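PDB 3Q48: chaperone CupB2 from Pseudomonas aeruginosa, which probably acts as a periplasmic chaperone of the PapD family, assisting the folding of subunits for fimbrial assembly. Local coordinates for residues L159-L164 with V175-P180; S189-V194 with S227-V232. All coordinates share one frame; numbering follows the deposited sequence.

Interaction 1 of 2, residues L159-L164 with V175-P180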
loop_
_atom_site.group_PDB
_atom_site.type_symbol
_atom_site.label_atom_id
_atom_site.label_comp_id
_atom_site.label_asym_id
_atom_site.label_seq_id
_atom_site.Cartn_x
_atom_site.Cartn_y
_atom_site.Cartn_z
ATOM N N LEU A 159 -8.102 15.724 1.794
ATOM C CA LEU A 159 -6.856 16.224 1.246
ATOM C C LEU A 159 -7.101 17.637 0.754
ATOM O O LEU A 159 -8.171 17.932 0.245
ATOM C CB LEU A 159 -6.405 15.312 0.105
ATOM C CG LEU A 159 -6.239 13.890 0.597
ATOM C CD1 LEU A 159 -5.901 12.987 -0.574
ATOM C CD2 LEU A 159 -5.144 13.823 1.658
ATOM N N GLN A 160 -6.155 18.529 0.947
ATOM C CA GLN A 160 -6.338 19.850 0.369
ATOM C C GLN A 160 -5.259 20.106 -0.642
ATOM O O GLN A 160 -4.148 19.577 -0.538
ATOM C CB GLN A 160 -6.488 20.938 1.441
ATOM C CG GLN A 160 -5.525 20.894 2.616
ATOM C CD GLN A 160 -6.270 21.091 3.938
ATOM O OE1 GLN A 160 -7.512 21.084 3.935
ATOM N NE2 GLN A 160 -5.537 21.242 5.064
ATOM N N TRP A 161 -5.582 20.843 -1.676
ATOM C CA TRP A 161 -4.625 20.925 -2.781
ATOM C C TRP A 161 -4.219 22.352 -3.050
ATOM O O TRP A 161 -4.965 23.265 -2.784
ATOM C CB TRP A 161 -5.189 20.243 -4.053
ATOM C CG TRP A 161 -5.530 18.795 -3.810
ATOM C CD1 TRP A 161 -6.569 18.299 -3.058
ATOM C CD2 TRP A 161 -4.800 17.655 -4.290
ATOM N NE1 TRP A 161 -6.539 16.923 -3.073
ATOM C CE2 TRP A 161 -5.460 16.504 -3.810
ATOM C CE3 TRP A 161 -3.640 17.505 -5.062
ATOM C CZ2 TRP A 161 -5.008 15.214 -4.076
ATOM C CZ3 TRP A 161 -3.186 16.212 -5.342
ATOM C CH2 TRP A 161 -3.878 15.081 -4.846
ATOM N N LYS A 162 -3.016 22.540 -3.564
ATOM C CA LYS A 162 -2.570 23.879 -3.937
ATOM C C LYS A 162 -1.430 23.866 -4.962
ATOM O O LYS A 162 -0.666 22.869 -5.092
ATOM C CB LYS A 162 -2.143 24.673 -2.695
ATOM C CG LYS A 162 -0.732 24.395 -2.224
ATOM C CD LYS A 162 -0.277 25.472 -1.249
ATOM C CE LYS A 162 0.953 24.944 -0.506
ATOM N NZ LYS A 162 2.105 25.923 -0.363
ATOM N N PHE A 163 -1.324 24.993 -5.676
ATOM C CA PHE A 163 -0.197 25.248 -6.561
ATOM C C PHE A 163 1.012 25.705 -5.767
ATOM O O PHE A 163 0.888 26.387 -4.726
ATOM C CB PHE A 163 -0.535 26.337 -7.564
ATOM C CG PHE A 163 -1.501 25.916 -8.648
ATOM C CD1 PHE A 163 -1.080 25.095 -9.691
ATOM C CD2 PHE A 163 -2.822 26.402 -8.655
ATOM C CE1 PHE A 163 -1.975 24.723 -10.716
ATOM C CE2 PHE A 163 -3.712 26.057 -9.665
ATOM C CZ PHE A 163 -3.291 25.205 -10.698
ATOM N N LEU A 164 2.185 25.295 -6.251
ATOM C CA LEU A 164 3.483 25.900 -5.867
ATOM C C LEU A 164 4.084 26.549 -7.119
ATOM O O LEU A 164 4.897 27.477 -7.028
ATOM C CB LEU A 164 4.445 24.843 -5.319
ATOM C CG LEU A 164 4.693 24.628 -3.819
ATOM C CD1 LEU A 164 3.403 24.404 -3.034
ATOM C CD2 LEU A 164 5.645 23.451 -3.653
ATOM N N VAL A 175 2.381 21.126 -7.920
ATOM C CA VAL A 175 1.195 21.142 -7.048
ATOM C C VAL A 175 1.420 20.271 -5.832
ATOM O O VAL A 175 2.234 19.328 -5.848
ATOM C CB VAL A 175 -0.180 20.713 -7.743
ATOM C CG1 VAL A 175 -0.267 21.178 -9.202
ATOM C CG2 VAL A 175 -0.444 19.215 -7.621
ATOM N N GLN A 176 0.673 20.570 -4.785
ATOM C CA GLN A 176 0.914 19.920 -3.518
ATOM C C GLN A 176 -0.404 19.462 -2.939
ATOM O O GLN A 176 -1.418 20.148 -3.054
ATOM C CB GLN A 176 1.651 20.872 -2.560
ATOM C CG GLN A 176 1.841 20.304 -1.190
ATOM C CD GLN A 176 2.629 21.224 -0.260
ATOM O OE1 GLN A 176 2.133 22.273 0.162
ATOM N NE2 GLN A 176 3.850 20.803 0.104
ATOM N N VAL A 177 -0.387 18.266 -2.360
ATOM C CA VAL A 177 -1.501 17.798 -1.545
ATOM C C VAL A 177 -1.078 17.788 -0.094
ATOM O O VAL A 177 0.056 17.424 0.221
ATOM C CB VAL A 177 -1.950 16.409 -1.975
ATOM C CG1 VAL A 177 -0.838 15.405 -1.790
ATOM C CG2 VAL A 177 -3.180 16.021 -1.219
ATOM N N ASN A 178 -1.978 18.210 0.793
ATOM C CA ASN A 178 -1.745 18.059 2.233
ATOM C C ASN A 178 -2.700 17.040 2.802
ATOM O O ASN A 178 -3.903 17.162 2.646
ATOM C CB ASN A 178 -1.831 19.382 3.013
ATOM C CG ASN A 178 -1.663 19.189 4.566
ATOM O OD1 ASN A 178 -2.540 19.621 5.326
ATOM N ND2 ASN A 178 -0.553 18.556 5.022
ATOM N N ASN A 179 -2.121 16.028 3.440
ATOM C CA ASN A 179 -2.861 14.966 4.098
ATOM C C ASN A 179 -2.861 15.198 5.613
ATOM O O ASN A 179 -1.935 14.766 6.330
ATOM C CB ASN A 179 -2.272 13.592 3.793
ATOM C CG ASN A 179 -3.086 12.442 4.428
ATOM O OD1 ASN A 179 -4.236 12.638 4.898
ATOM N ND2 ASN A 179 -2.506 11.237 4.403
ATOM N N PRO A 180 -3.937 15.832 6.083
ATOM C CA PRO A 180 -4.140 16.211 7.442
ATOM C C PRO A 180 -4.887 15.076 8.204
ATOM O O PRO A 180 -5.593 15.352 9.175
ATOM C CB PRO A 180 -5.004 17.483 7.291
ATOM C CG PRO A 180 -5.930 17.100 6.128
ATOM C CD PRO A 180 -5.115 16.165 5.241
#
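Val-177 lies over one face of the Trp-161 indole: its CB stands 3.5 Å from the centroid of the six-membered ring, 8° off the ring normal, a CH-pi contact, while CG2 reaches Trp-161 CE2 at 3.5 Å. The same CG2 meets Leu-159 CB at 3.6 Å, so one methyl packs against both residues. Farther along the same face of the sheet, the one carrying Trp-161 and Val-177, Val-175 CG1 touches Phe-163 CD1 at 4.0 Å. On the opposite face of the sheet the polar chains of Gln-160 and Asn-178 run side by side, amide planes 31° apart, joined by a weak hydrogen bond from Gln-160 NE2 to Asn-178 OD1. Gln-176, extended with CG anti to the backbone N (chi1 176°), lies alongside the Lys-162 chain and gives its NE2 to Glu-213. Behind these side chains the antiparallel backbones hold the register through two hydrogen-bonded pairs, Gln-160 with Asn-178 and Lys-162 with Gln-176; Gln-176 N to Lys-162 O is 2.7 Å. The two strands form a beta hairpin at one side of a three-stranded sheet, with strand 210-214 on the far flank of 175-179. Leu-159 and Trp-161 pack inward on strands 185-194 and 227-233.

Interaction 2 of 2, residues S189-V194 with S227-V232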
loop_
_atom_site.group_PDB
_atom_site.type_symbol
_atom_site.label_atom_id
_atom_site.label_comp_id
_atom_site.label_asym_id
_atom_site.label_seq_id
_atom_site.Cartn_x
_atom_site.Cartn_y
_atom_site.Cartn_z
ATOM N N SER A 189 -3.922 7.552 -9.660
ATOM C CA SER A 189 -3.721 8.590 -10.680
ATOM C C SER A 189 -4.095 9.898 -10.106
ATOM O O SER A 189 -4.971 9.955 -9.251
ATOM C CB SER A 189 -4.573 8.341 -11.941
ATOM O OG SER A 189 -5.956 8.446 -11.657
ATOM N N VAL A 190 -3.416 10.945 -10.567
ATOM C CA VAL A 190 -3.679 12.317 -10.175
ATOM C C VAL A 190 -3.598 13.102 -11.454
ATOM O O VAL A 190 -2.713 12.884 -12.255
ATOM C CB VAL A 190 -2.587 12.814 -9.200
ATOM C CG1 VAL A 190 -2.736 14.347 -8.850
ATOM C CG2 VAL A 190 -2.603 11.950 -7.967
ATOM N N GLU A 191 -4.530 14.016 -11.659
ATOM C CA GLU A 191 -4.644 14.711 -12.927
ATOM C C GLU A 191 -5.076 16.113 -12.645
ATOM O O GLU A 191 -5.931 16.328 -11.766
ATOM C CB GLU A 191 -5.707 14.058 -13.845
ATOM C CG GLU A 191 -5.592 12.565 -13.996
ATOM C CD GLU A 191 -6.631 11.960 -14.918
ATOM O OE1 GLU A 191 -7.826 12.280 -14.818
ATOM O OE2 GLU A 191 -6.247 11.134 -15.752
ATOM N N LEU A 192 -4.487 17.039 -13.409
ATOM C CA LEU A 192 -4.932 18.428 -13.544
ATOM C C LEU A 192 -5.890 18.492 -14.719
ATOM O O LEU A 192 -5.619 17.891 -15.758
ATOM C CB LEU A 192 -3.741 19.383 -13.802
ATOM C CG LEU A 192 -2.665 19.442 -12.703
ATOM C CD1 LEU A 192 -1.754 20.662 -12.856
ATOM C CD2 LEU A 192 -3.319 19.434 -11.299
ATOM N N ILE A 193 -6.993 19.240 -14.557
ATOM C CA ILE A 193 -8.039 19.366 -15.585
ATOM C C ILE A 193 -8.382 20.831 -15.803
ATOM O O ILE A 193 -8.566 21.575 -14.843
ATOM C CB ILE A 193 -9.299 18.531 -15.182
ATOM C CG1 ILE A 193 -8.944 17.037 -15.141
ATOM C CG2 ILE A 193 -10.448 18.745 -16.133
ATOM C CD1 ILE A 193 -10.093 16.156 -15.007
ATOM N N VAL A 194 -8.435 21.261 -17.058
ATOM C CA VAL A 194 -8.824 22.629 -17.391
ATOM C C VAL A 194 -9.666 22.580 -18.615
ATOM O O VAL A 194 -9.133 22.276 -19.677
ATOM C CB VAL A 194 -7.625 23.551 -17.731
ATOM C CG1 VAL A 194 -8.112 24.999 -17.809
ATOM C CG2 VAL A 194 -6.525 23.431 -16.677
ATOM N N SER A 227 -8.585 22.260 -11.823
ATOM C CA SER A 227 -9.228 21.456 -10.817
ATOM C C SER A 227 -8.289 20.273 -10.683
ATOM O O SER A 227 -7.521 19.997 -11.596
ATOM C CB SER A 227 -10.554 20.999 -11.390
ATOM O OG SER A 227 -11.274 20.250 -10.436
ATOM N N VAL A 228 -8.307 19.558 -9.576
ATOM C CA VAL A 228 -7.545 18.316 -9.525
ATOM C C VAL A 228 -8.498 17.105 -9.512
ATOM O O VAL A 228 -9.500 17.128 -8.795
ATOM C CB VAL A 228 -6.503 18.285 -8.326
ATOM C CG1 VAL A 228 -7.189 18.285 -6.966
ATOM C CG2 VAL A 228 -5.623 17.050 -8.421
ATOM N N ARG A 229 -8.184 16.042 -10.258
ATOM C CA ARG A 229 -9.012 14.809 -10.202
ATOM C C ARG A 229 -8.122 13.678 -9.801
ATOM O O ARG A 229 -7.059 13.463 -10.420
ATOM C CB ARG A 229 -9.618 14.487 -11.564
ATOM C CG ARG A 229 -10.320 13.124 -11.659
ATOM C CD ARG A 229 -11.134 13.028 -12.967
ATOM N NE ARG A 229 -12.220 13.997 -12.989
ATOM C CZ ARG A 229 -13.093 14.157 -13.981
ATOM N NH1 ARG A 229 -13.026 13.402 -15.075
ATOM N NH2 ARG A 229 -14.036 15.100 -13.876
ATOM N N TYR A 230 -8.522 12.944 -8.765
ATOM C CA TYR A 230 -7.662 11.909 -8.304
ATOM C C TYR A 230 -8.392 10.647 -7.893
ATOM O O TYR A 230 -9.540 10.708 -7.413
ATOM C CB TYR A 230 -6.767 12.441 -7.176
ATOM C CG TYR A 230 -7.470 13.016 -5.954
ATOM C CD1 TYR A 230 -7.821 12.194 -4.899
ATOM C CD2 TYR A 230 -7.765 14.394 -5.852
ATOM C CE1 TYR A 230 -8.445 12.713 -3.741
ATOM C CE2 TYR A 230 -8.411 14.926 -4.714
ATOM C CZ TYR A 230 -8.740 14.066 -3.660
ATOM O OH TYR A 230 -9.370 14.513 -2.513
ATOM N N GLU A 231 -7.721 9.498 -8.055
ATOM C CA GLU A 231 -8.311 8.217 -7.752
ATOM C C GLU A 231 -7.485 7.573 -6.695
ATOM O O GLU A 231 -6.258 7.524 -6.819
ATOM C CB GLU A 231 -8.310 7.281 -8.964
ATOM C CG GLU A 231 -9.190 7.744 -10.111
ATOM C CD GLU A 231 -9.351 6.723 -11.246
ATOM O OE1 GLU A 231 -8.948 5.546 -11.095
ATOM O OE2 GLU A 231 -9.898 7.094 -12.299
ATOM N N VAL A 232 -8.143 7.006 -5.690
ATOM C CA VAL A 232 -7.433 6.419 -4.623
ATOM C C VAL A 232 -7.790 4.959 -4.459
ATOM O O VAL A 232 -8.904 4.584 -4.738
ATOM C CB VAL A 232 -7.707 7.218 -3.334
ATOM C CG1 VAL A 232 -7.198 8.681 -3.518
ATOM C CG2 VAL A 232 -9.134 7.228 -3.049
HETATM O O HOH W 1 -7.241 10.788 -12.049
HETATM O O HOH W 2 -9.265 9.881 -13.427
#
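Arg-229 leaves its strand with CG anti to the backbone N (chi1 171°) and bends at chi3, while Ile-193 sets CG1 beside its own backbone N (chi1 -64°) and runs on extended to CD1. These torsions lay Ile-193 CD1 over one face of the guanidinium, off-centre and 3.6 Å from Arg-229 NE. The charge is answered elsewhere, by a salt bridge from NE to Asp-243 on strand 239-245; Glu-191 OE1 approaches only the aliphatic part, 3.9 Å from Arg-229 CD. Two waters bridge polar groups on the sheet face that carries Ser-189, Glu-191, Arg-229 and Glu-231. One bonds to Ser-189 OG at 2.7 Å and donates to the backbone O of Arg-229; the other donates to Glu-191 OE1 and Glu-231 OE2, so that one water spans the two carboxylates. Glu-231 also forms a salt bridge with Arg-239. On the buried face Val-228 CG2 meets Val-190 CG1 at 4.0 Å, and Tyr-230 carries its ring away from strand 189-194 to bond through OH with Ala-156 O. Five backbone hydrogen bonds join the strands; Arg-229 N to Glu-191 O, 2.7 Å at 172°, is nearly straight. One face is mainly polar and water-bridged, with Ile-193 among the charged chains, and the other is packed with valine, leucine and tyrosine, as expected for one of the two sheets of an immunoglobulin-like beta sandwich, whose apolar face is turned to the other sheet, here in the C-terminal domain of a PapD-type chaperone.

Interactions 1 and 2 lie about 12 Å apart, centre to centre, on opposing sheets of the C-terminal immunoglobulin-like domain. They come in series along the chain: the hairpin 159-164 with 175-180 closes first, and strand 175-179 is followed by strand 185-194, which opens the second contact. Interaction 1 belongs to a three-stranded sheet, interaction 2 to the inner pair of a four-stranded one. Their apolar faces meet directly: Trp-161 packs on Val-190, Val-228 and Tyr-230, with its CG 3.6 Å from Val-228 CG1, and Val-175 CG1 lies 4.0 Å from Leu-192 CD1. Together they form part of the core between the two sheets of the sandwich.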